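Lysine/ornithine decarboxylase (Vibrio vulnificus, PDB 2PLJ) catalyses the decarboxylation of lysine and ornithine, giving cadaverine and putrescine, with pyridoxal phosphate as cofactor in a beta/alpha-barrel active site. Local coordinates at residues L211-G216 with N223-A228; E227-C232 with S248-G253; G254-N259 with D268-P273. All blocks are in the same frame, centred on the assembly; numbering follows the deposited sequence.

In the fold
The three contacts follow one another along the beta/alpha barrel that binds the cofactor. Interactions 1 and 2 share helix 223-241: its first turns pack on the chain leaving strand 207-212, and the next turn packs on strand 249-251, the neighbouring strand of the sheet. Interaction 3 moves on to the loop after that strand and to helix 267-278. All three are buried, though interaction 1 has an exposed lysine at its margin. Interaction 2 is purely aliphatic and sulfur packing in the barrel wall, whereas interactions 1 and 3 use aromatic faces and also touch the ligand. These two meet where Tyr225 reaches the glycine loop.

Interaction 1 of 3, residues L211-G216 with N223-A228; sequences LSFHVG and NKYVEA. With P3T ((4-{[(4-aminobutyl)amino]methyl}-5-hydroxy-6-methylpyridin-3-yl)methyl dihydrogen phosphate), chain D.
In this beta-alpha segment of the barrel, strand 207-212 runs out into a loop whose backbone passes the first turns of helix 223-241, with the CA atoms of Val215 and Lys224 6.4 Å apart and those of Phe213 and Ala228 7.4 Å apart. Two methyl-on-ring contacts, one in each direction, join the two segments. Ala228 CB sits almost over the centre of the Phe213 ring, 3.4 Å from its centroid and 8° off the normal, a close CH-pi contact. Phe213 CG lies between its backbone N and carbonyl carbon (chi1 62°), which turns the ring broadside to the helix. In return, Val215 CG2 lies over a face of the Tyr225 ring, displaced toward the hydroxyl-bearing end, 3.4 Å from Tyr225 CZ. Its other methyl, CG1, rests against the backbone carbonyl of Lys224, at the exposed margin of the contact. The Phe213 and Tyr225 side chains are set nearly square to each other, with Tyr225 CD1 near the plane of the Phe213 ring. The buried Tyr225 hydroxyl is satisfied by Gly254 O, while the ring's neighbour Phe256 lies nearly parallel to it. Between Phe213 and Val215, His214 turns its ring the other way, laying one face over the pyridine ring of the putrescine-pyridoxal phosphate adduct. From there His214 NE2 makes a weak hydrogen bond to the ester oxygen OAP of the ligand, 3.3 Å long and bent to 140° at the hydrogen.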
loop_
_atom_site.group_PDB
_atom_site.type_symbol
_atom_site.label_atom_id
_atom_site.label_comp_id
_atom_site.label_asym_id
_atom_site.label_seq_id
_atom_site.Cartn_x
_atom_site.Cartn_y
_atom_site.Cartn_z
ATOM N N LEU A 211 21.295 -15.487 20.277
ATOM C CA LEU A 211 21.311 -14.118 19.749
ATOM C C LEU A 211 20.827 -14.086 18.303
ATOM O O LEU A 211 20.929 -15.084 17.577
ATOM C CB LEU A 211 22.724 -13.526 19.797
ATOM C CG LEU A 211 23.465 -13.551 21.139
ATOM C CD1 LEU A 211 24.869 -12.901 20.989
ATOM C CD2 LEU A 211 22.669 -12.822 22.188
ATOM N N SER A 212 20.318 -12.930 17.881
ATOM C CA SER A 212 19.934 -12.758 16.480
ATOM C C SER A 212 20.261 -11.355 16.031
ATOM O O SER A 212 20.453 -10.448 16.857
ATOM C CB SER A 212 18.443 -13.040 16.277
ATOM O OG SER A 212 17.652 -11.985 16.793
ATOM N N PHE A 213 20.320 -11.165 14.720
ATOM C CA PHE A 213 20.406 -9.823 14.189
ATOM C C PHE A 213 19.835 -9.838 12.781
ATOM O O PHE A 213 19.657 -10.922 12.191
ATOM C CB PHE A 213 21.858 -9.321 14.182
ATOM C CG PHE A 213 22.789 -10.144 13.304
ATOM C CD1 PHE A 213 22.776 -9.981 11.896
ATOM C CD2 PHE A 213 23.666 -11.074 13.881
ATOM C CE1 PHE A 213 23.640 -10.754 11.082
ATOM C CE2 PHE A 213 24.521 -11.852 13.097
ATOM C CZ PHE A 213 24.542 -11.688 11.701
ATOM N N HIS A 214 19.603 -8.649 12.230
ATOM C CA HIS A 214 19.147 -8.545 10.820
ATOM C C HIS A 214 19.805 -7.304 10.277
ATOM O O HIS A 214 19.547 -6.191 10.772
ATOM C CB HIS A 214 17.618 -8.469 10.716
ATOM C CG HIS A 214 17.128 -8.460 9.297
ATOM N ND1 HIS A 214 16.617 -7.341 8.683
ATOM C CD2 HIS A 214 17.073 -9.450 8.380
ATOM C CE1 HIS A 214 16.266 -7.637 7.440
ATOM N NE2 HIS A 214 16.528 -8.919 7.233
ATOM N N VAL A 215 20.733 -7.494 9.342
ATOM C CA VAL A 215 21.542 -6.363 8.851
ATOM C C VAL A 215 20.789 -5.431 7.895
ATOM O O VAL A 215 21.285 -4.342 7.540
ATOM C CB VAL A 215 22.913 -6.816 8.268
ATOM C CG1 VAL A 215 23.775 -7.495 9.367
ATOM C CG2 VAL A 215 22.775 -7.720 7.088
ATOM N N GLY A 216 19.608 -5.864 7.474
ATOM C CA GLY A 216 18.796 -5.061 6.536
ATOM C C GLY A 216 18.531 -5.769 5.209
ATOM O O GLY A 216 19.295 -6.637 4.762
ATOM N N ASN A 223 30.230 -7.875 4.425
ATOM C CA ASN A 223 30.966 -7.466 5.630
ATOM C C ASN A 223 30.046 -7.064 6.792
ATOM O O ASN A 223 30.420 -7.203 7.944
ATOM C CB ASN A 223 31.983 -6.357 5.337
ATOM C CG ASN A 223 32.936 -6.121 6.510
ATOM O OD1 ASN A 223 33.591 -7.051 6.995
ATOM N ND2 ASN A 223 33.021 -4.873 6.970
ATOM N N LYS A 224 28.837 -6.581 6.482
ATOM C CA LYS A 224 27.819 -6.336 7.531
ATOM C C LYS A 224 27.555 -7.580 8.371
ATOM O O LYS A 224 27.522 -7.509 9.625
ATOM C CB LYS A 224 26.510 -5.806 6.942
ATOM C CG LYS A 224 26.670 -4.447 6.269
ATOM C CD LYS A 224 25.326 -3.816 6.001
ATOM C CE LYS A 224 25.519 -2.484 5.302
ATOM N NZ LYS A 224 24.220 -1.861 4.933
ATOM N N TYR A 225 27.387 -8.718 7.697
ATOM C CA TYR A 225 27.208 -9.996 8.395
ATOM C C TYR A 225 28.426 -10.378 9.223
ATOM O O TYR A 225 28.309 -10.795 10.390
ATOM C CB TYR A 225 26.885 -11.123 7.418
ATOM C CG TYR A 225 25.556 -10.943 6.697
ATOM C CD1 TYR A 225 24.371 -11.503 7.199
ATOM C CD2 TYR A 225 25.489 -10.204 5.509
ATOM C CE1 TYR A 225 23.112 -11.338 6.528
ATOM C CE2 TYR A 225 24.251 -10.020 4.825
ATOM C CZ TYR A 225 23.089 -10.605 5.327
ATOM O OH TYR A 225 21.920 -10.416 4.658
ATOM N N VAL A 226 29.594 -10.263 8.603
ATOM C CA VAL A 226 30.845 -10.624 9.277
ATOM C C VAL A 226 31.012 -9.846 10.594
ATOM O O VAL A 226 31.277 -10.449 11.630
ATOM C CB VAL A 226 32.054 -10.377 8.339
ATOM C CG1 VAL A 226 33.364 -10.682 9.057
ATOM C CG2 VAL A 226 31.903 -11.236 7.066
ATOM N N GLU A 227 30.846 -8.523 10.552
ATOM C CA GLU A 227 31.036 -7.693 11.747
ATOM C C GLU A 227 30.031 -8.058 12.832
ATOM O O GLU A 227 30.395 -8.106 14.017
ATOM C CB GLU A 227 30.926 -6.195 11.444
ATOM C CG GLU A 227 31.988 -5.605 10.505
ATOM C CD GLU A 227 31.995 -4.069 10.519
ATOM O OE1 GLU A 227 30.915 -3.460 10.749
ATOM O OE2 GLU A 227 33.069 -3.471 10.287
ATOM N N ALA A 228 28.780 -8.295 12.420
ATOM C CA ALA A 228 27.722 -8.721 13.332
ATOM C C ALA A 228 28.062 -10.054 13.986
ATOM O O ALA A 228 27.892 -10.223 15.193
ATOM C CB ALA A 228 26.356 -8.797 12.596
HETATM O OAE P3T D . 15.721 -11.805 3.340
HETATM P PAU P3T D . 14.915 -10.437 3.408
HETATM O OAF P3T D . 13.514 -10.586 2.645
HETATM O OAC P3T D . 15.684 -9.215 2.938
HETATM O OAP P3T D . 14.456 -10.119 4.927
HETATM C CAM P3T D . 13.569 -11.099 5.615
HETATM C CAS P3T D . 13.528 -10.648 7.082
HETATM C CAH P3T D . 14.145 -11.545 7.963
HETATM N NAO P3T D . 14.191 -11.266 9.266
HETATM C CAQ P3T D . 13.702 -10.139 9.771
HETATM C CAA P3T D . 13.830 -9.877 11.292
HETATM C CAR P3T D . 13.097 -9.177 8.936
HETATM O OAD P3T D . 12.601 -8.056 9.480
HETATM C CAT P3T D . 13.016 -9.424 7.548
HETATM C CAG P3T D . 12.350 -8.484 6.703
HETATM N NAN P3T D . 12.256 -7.215 7.075
HETATM C CAL P3T D . 11.563 -6.114 6.332
HETATM C CAK P3T D . 11.938 -6.066 4.841
HETATM C CAJ P3T D . 11.063 -4.934 4.217
HETATM C CAI P3T D . 11.343 -4.789 2.717
HETATM N NAB P3T D . 10.689 -3.588 2.144
HETATM O O HOH W 1 22.290 -3.481 4.606
#

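Interaction 2 of 3, residues E227-C232 with S248-G253; sequences EAIHTC and STLDIG
Ile229 and Cys232, on one side of helix 223-241, pack against Leu250 of strand 249-251 and Ile252 just beyond it, within a beta-alpha-beta unit of the barrel. The tighter part is at Cys232, whose CB is 3.7 Å from Leu250 CD1, with SG 3.9 Å from the same methyl. Leu250 holds CG trans to its backbone N (chi1 -178°), extending the branch toward the helix; CD1 meets Cys232, and CD2 comes within 4.2 Å of Ile229 CG2. Packing is looser beyond the strand, where Ile229 CG1 meets Ile252 CG2 at 4.1 Å and the two side chains cross obliquely. All four residues are buried, so this looser side faces more protein rather than solvent: Ile229 also touches Ile274, Ala277 and Leu278 of helix 267-278, and Ile252 touches Phe213. Solvent is reached elsewhere on the helix, at Glu227. Past Leu250 the strand ends in an Asx turn that leads into the glycine loop of the cofactor site. There Gly253 N donates to Asp251 OD1 at 3.0 Å, approaching the anti side of the carboxylate from 28° out of its plane.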
loop_
_atom_site.group_PDB
_atom_site.type_symbol
_atom_site.label_atom_id
_atom_site.label_comp_id
_atom_site.label_asym_id
_atom_site.label_seq_id
_atom_site.Cartn_x
_atom_site.Cartn_y
_atom_site.Cartn_z
ATOM N N GLU A 227 30.846 -8.523 10.552
ATOM C CA GLU A 227 31.036 -7.693 11.747
ATOM C C GLU A 227 30.031 -8.058 12.832
ATOM O O GLU A 227 30.395 -8.106 14.017
ATOM C CB GLU A 227 30.926 -6.195 11.444
ATOM C CG GLU A 227 31.988 -5.605 10.505
ATOM C CD GLU A 227 31.995 -4.069 10.519
ATOM O OE1 GLU A 227 30.915 -3.460 10.749
ATOM O OE2 GLU A 227 33.069 -3.471 10.287
ATOM N N ALA A 228 28.780 -8.295 12.420
ATOM C CA ALA A 228 27.722 -8.721 13.332
ATOM C C ALA A 228 28.062 -10.054 13.986
ATOM O O ALA A 228 27.892 -10.223 15.193
ATOM C CB ALA A 228 26.356 -8.797 12.596
ATOM N N ILE A 229 28.559 -10.994 13.192
ATOM C CA ILE A 229 28.890 -12.329 13.700
ATOM C C ILE A 229 30.020 -12.259 14.752
ATOM O O ILE A 229 29.918 -12.853 15.851
ATOM C CB ILE A 229 29.224 -13.304 12.551
ATOM C CG1 ILE A 229 27.947 -13.592 11.717
ATOM C CG2 ILE A 229 29.830 -14.606 13.103
ATOM C CD1 ILE A 229 28.207 -14.193 10.329
ATOM N N HIS A 230 31.059 -11.484 14.439
ATOM C CA HIS A 230 32.141 -11.267 15.405
ATOM C C HIS A 230 31.583 -10.673 16.700
ATOM O O HIS A 230 31.904 -11.149 17.776
ATOM C CB HIS A 230 33.207 -10.324 14.864
ATOM C CG HIS A 230 34.005 -10.875 13.723
ATOM N ND1 HIS A 230 34.332 -12.211 13.607
ATOM C CD2 HIS A 230 34.600 -10.249 12.675
ATOM C CE1 HIS A 230 35.063 -12.389 12.518
ATOM N NE2 HIS A 230 35.239 -11.215 11.936
ATOM N N THR A 231 30.709 -9.667 16.591
ATOM C CA THR A 231 30.168 -9.038 17.798
ATOM C C THR A 231 29.340 -10.005 18.643
ATOM O O THR A 231 29.541 -10.102 19.863
ATOM C CB THR A 231 29.416 -7.757 17.475
ATOM O OG1 THR A 231 30.374 -6.802 16.997
ATOM C CG2 THR A 231 28.764 -7.176 18.737
ATOM N N CYS A 232 28.469 -10.761 17.977
ATOM C CA CYS A 232 27.693 -11.792 18.650
ATOM C C CYS A 232 28.593 -12.827 19.324
ATOM O O CYS A 232 28.315 -13.238 20.458
ATOM C CB CYS A 232 26.711 -12.449 17.679
ATOM S SG CYS A 232 25.417 -11.269 17.262
ATOM N N SER A 248 23.131 -21.185 22.879
ATOM C CA SER A 248 23.173 -22.310 21.942
ATOM C C SER A 248 23.069 -21.922 20.467
ATOM O O SER A 248 23.449 -22.709 19.595
ATOM C CB SER A 248 22.073 -23.333 22.282
ATOM O OG SER A 248 20.789 -22.853 21.892
ATOM N N THR A 249 22.575 -20.720 20.193
ATOM C CA THR A 249 22.103 -20.381 18.825
ATOM C C THR A 249 22.514 -18.972 18.401
ATOM O O THR A 249 22.456 -18.049 19.218
ATOM C CB THR A 249 20.561 -20.492 18.767
ATOM O OG1 THR A 249 20.147 -21.768 19.284
ATOM C CG2 THR A 249 20.007 -20.273 17.352
ATOM N N LEU A 250 22.937 -18.847 17.132
ATOM C CA LEU A 250 23.086 -17.556 16.456
ATOM C C LEU A 250 22.177 -17.558 15.254
ATOM O O LEU A 250 22.260 -18.465 14.416
ATOM C CB LEU A 250 24.531 -17.331 15.986
ATOM C CG LEU A 250 24.721 -15.979 15.312
ATOM C CD1 LEU A 250 24.295 -14.848 16.292
ATOM C CD2 LEU A 250 26.179 -15.802 14.851
ATOM N N ASP A 251 21.329 -16.536 15.159
ATOM C CA ASP A 251 20.416 -16.384 14.017
ATOM C C ASP A 251 20.897 -15.145 13.251
ATOM O O ASP A 251 20.855 -14.040 13.807
ATOM C CB ASP A 251 19.000 -16.199 14.585
ATOM C CG ASP A 251 17.955 -15.836 13.537
ATOM O OD1 ASP A 251 18.295 -15.524 12.370
ATOM O OD2 ASP A 251 16.767 -15.869 13.939
ATOM N N ILE A 252 21.379 -15.326 12.016
ATOM C CA ILE A 252 22.009 -14.232 11.250
ATOM C C ILE A 252 21.041 -13.403 10.378
ATOM O O ILE A 252 21.454 -12.565 9.578
ATOM C CB ILE A 252 23.214 -14.724 10.393
ATOM C CG1 ILE A 252 22.731 -15.716 9.307
ATOM C CG2 ILE A 252 24.306 -15.349 11.302
ATOM C CD1 ILE A 252 23.770 -16.001 8.228
ATOM N N GLY A 253 19.756 -13.649 10.584
ATOM C CA GLY A 253 18.676 -12.916 9.917
ATOM C C GLY A 253 18.603 -13.108 8.408
ATOM O O GLY A 253 19.029 -14.158 7.865
#

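Interaction 3 of 3, residues G254-N259 with D268-P273; sequences GGFPVN and DQFCAP. With P3T ((4-{[(4-aminobutyl)amino]methyl}-5-hydroxy-6-methylpyridin-3-yl)methyl dihydrogen phosphate), chain D.
The glycine-rich loop that grips the cofactor phosphate, between strand 249-251 and helix 267-278 of the beta/alpha barrel, continues into Phe256 and Pro257, which pack on Phe270 and Cys271 of that helix. Pro257 CD lies over one face of the Phe270 ring, 3.7 Å from the centroid and 17° off the normal, a CH-pi contact displaced toward the CZ-CE1 side of the rim. Pro257 CG, 3.8 Å from Phe270 CE1, hangs past the rim. Phe270 sets CG opposite its backbone N (chi1 -169°), directing the ring from the helix to the loop, and the proline comes to meet it from the opposite direction. Phe256 lies across Phe270, roughly perpendicular to it, with Phe256 CD1 3.9 Å from Phe270 CE2. The sulfur of Cys271 adds a long, oblique sulfur-aromatic contact to the Phe256 ring, with SG 5.3 Å from its centroid. Phe294 of helix 293-296 also touches Phe256, and Cys271 and Phe256 both touch Leu76. The same loop reaches the phosphate a residue or two earlier in the chain. Gly254 passes close to the ligand, its CA 3.6 Å from the phosphate oxygen OAE. One residue on, the backbone takes hold of the phosphate in a nearly straight hydrogen bond, Gly255 N to OAE of the ligand, 2.9 Å long with an angle of 168° at the hydrogen.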
loop_
_atom_site.group_PDB
_atom_site.type_symbol
_atom_site.label_atom_id
_atom_site.label_comp_id
_atom_site.label_asym_id
_atom_site.label_seq_id
_atom_site.Cartn_x
_atom_site.Cartn_y
_atom_site.Cartn_z
ATOM N N GLY A 254 17.965 -12.130 7.769
ATOM C CA GLY A 254 17.740 -12.161 6.323
ATOM C C GLY A 254 18.661 -11.211 5.585
ATOM O O GLY A 254 19.751 -10.860 6.059
ATOM N N GLY A 255 18.213 -10.803 4.399
ATOM C CA GLY A 255 18.880 -9.684 3.694
ATOM C C GLY A 255 19.749 -10.050 2.507
ATOM O O GLY A 255 20.332 -9.177 1.871
ATOM N N PHE A 256 19.836 -11.339 2.205
ATOM C CA PHE A 256 20.631 -11.818 1.079
ATOM C C PHE A 256 20.020 -11.220 -0.171
ATOM O O PHE A 256 18.790 -11.200 -0.318
ATOM C CB PHE A 256 20.592 -13.353 1.027
ATOM C CG PHE A 256 20.923 -13.981 2.353
ATOM C CD1 PHE A 256 22.246 -14.014 2.814
ATOM C CD2 PHE A 256 19.893 -14.423 3.198
ATOM C CE1 PHE A 256 22.537 -14.567 4.078
ATOM C CE2 PHE A 256 20.179 -14.973 4.457
ATOM C CZ PHE A 256 21.514 -15.042 4.896
ATOM N N PRO A 257 20.878 -10.663 -1.038
ATOM C CA PRO A 257 20.395 -9.875 -2.171
ATOM C C PRO A 257 20.140 -10.684 -3.448
ATOM O O PRO A 257 20.722 -11.759 -3.657
ATOM C CB PRO A 257 21.553 -8.879 -2.392
ATOM C CG PRO A 257 22.797 -9.738 -2.125
ATOM C CD PRO A 257 22.353 -10.631 -0.926
ATOM N N VAL A 258 19.297 -10.125 -4.310
ATOM C CA VAL A 258 19.046 -10.710 -5.635
ATOM C C VAL A 258 19.204 -9.639 -6.709
ATOM O O VAL A 258 19.205 -8.439 -6.417
ATOM C CB VAL A 258 17.627 -11.321 -5.729
ATOM C CG1 VAL A 258 17.430 -12.370 -4.669
ATOM C CG2 VAL A 258 16.566 -10.246 -5.644
ATOM N N ASN A 259 19.326 -10.086 -7.947
ATOM C CA ASN A 259 19.468 -9.163 -9.068
ATOM C C ASN A 259 18.145 -8.538 -9.410
ATOM O O ASN A 259 17.173 -9.259 -9.656
ATOM C CB ASN A 259 19.996 -9.889 -10.302
ATOM C CG ASN A 259 21.392 -10.419 -10.090
ATOM O OD1 ASN A 259 21.640 -11.615 -10.205
ATOM N ND2 ASN A 259 22.285 -9.552 -9.714
ATOM N N ASP A 268 27.154 -17.688 -3.601
ATOM C CA ASP A 268 28.338 -18.404 -3.024
ATOM C C ASP A 268 29.414 -17.444 -2.563
ATOM O O ASP A 268 29.947 -17.577 -1.448
ATOM C CB ASP A 268 28.986 -19.413 -3.972
ATOM C CG ASP A 268 28.054 -20.501 -4.395
ATOM O OD1 ASP A 268 27.110 -20.792 -3.639
ATOM O OD2 ASP A 268 28.292 -21.076 -5.481
ATOM N N GLN A 269 29.735 -16.485 -3.430
ATOM C CA GLN A 269 30.773 -15.489 -3.148
ATOM C C GLN A 269 30.347 -14.580 -1.999
ATOM O O GLN A 269 31.170 -14.263 -1.113
ATOM C CB GLN A 269 31.078 -14.662 -4.386
ATOM C CG GLN A 269 31.798 -15.434 -5.464
ATOM C CD GLN A 269 31.768 -14.693 -6.779
ATOM O OE1 GLN A 269 31.797 -13.451 -6.816
ATOM N NE2 GLN A 269 31.688 -15.447 -7.873
ATOM N N PHE A 270 29.066 -14.198 -2.018
ATOM C CA PHE A 270 28.469 -13.407 -0.944
ATOM C C PHE A 270 28.628 -14.082 0.395
ATOM O O PHE A 270 29.050 -13.434 1.354
ATOM C CB PHE A 270 26.987 -13.147 -1.221
ATOM C CG PHE A 270 26.378 -12.136 -0.311
ATOM C CD1 PHE A 270 26.387 -10.775 -0.661
ATOM C CD2 PHE A 270 25.750 -12.538 0.876
ATOM C CE1 PHE A 270 25.790 -9.820 0.155
ATOM C CE2 PHE A 270 25.136 -11.608 1.705
ATOM C CZ PHE A 270 25.134 -10.243 1.353
ATOM N N CYS A 271 28.348 -15.386 0.452
ATOM C CA CYS A 271 28.329 -16.106 1.737
ATOM C C CYS A 271 29.699 -16.590 2.224
ATOM O O CYS A 271 29.823 -16.976 3.380
ATOM C CB CYS A 271 27.333 -17.259 1.697
ATOM S SG CYS A 271 25.617 -16.652 1.539
ATOM N N ALA A 272 30.674 -16.632 1.318
ATOM C CA ALA A 272 32.055 -17.053 1.642
ATOM C C ALA A 272 32.594 -16.407 2.942
ATOM O O ALA A 272 32.979 -17.140 3.875
ATOM C CB ALA A 272 33.001 -16.814 0.427
ATOM N N PRO A 273 32.628 -15.048 3.024
ATOM C CA PRO A 273 33.126 -14.411 4.271
ATOM C C PRO A 273 32.227 -14.655 5.468
ATOM O O PRO A 273 32.709 -14.683 6.601
ATOM C CB PRO A 273 33.173 -12.906 3.942
ATOM C CG PRO A 273 32.444 -12.721 2.681
ATOM C CD PRO A 273 32.288 -14.050 1.989
HETATM O OAE P3T D . 15.721 -11.805 3.340
HETATM P PAU P3T D . 14.915 -10.437 3.408
HETATM O OAF P3T D . 13.514 -10.586 2.645
HETATM O OAC P3T D . 15.684 -9.215 2.938
HETATM O OAP P3T D . 14.456 -10.119 4.927
HETATM C CAM P3T D . 13.569 -11.099 5.615
HETATM C CAS P3T D . 13.528 -10.648 7.082
HETATM C CAH P3T D . 14.145 -11.545 7.963
HETATM N NAO P3T D . 14.191 -11.266 9.266
HETATM C CAQ P3T D . 13.702 -10.139 9.771
HETATM C CAA P3T D . 13.830 -9.877 11.292
HETATM C CAR P3T D . 13.097 -9.177 8.936
HETATM O OAD P3T D . 12.601 -8.056 9.480
HETATM C CAT P3T D . 13.016 -9.424 7.548
HETATM C CAG P3T D . 12.350 -8.484 6.703
HETATM N NAN P3T D . 12.256 -7.215 7.075
HETATM C CAL P3T D . 11.563 -6.114 6.332
HETATM C CAK P3T D . 11.938 -6.066 4.841
HETATM C CAJ P3T D . 11.063 -4.934 4.217
HETATM C CAI P3T D . 11.343 -4.789 2.717
HETATM N NAB P3T D . 10.689 -3.588 2.144
#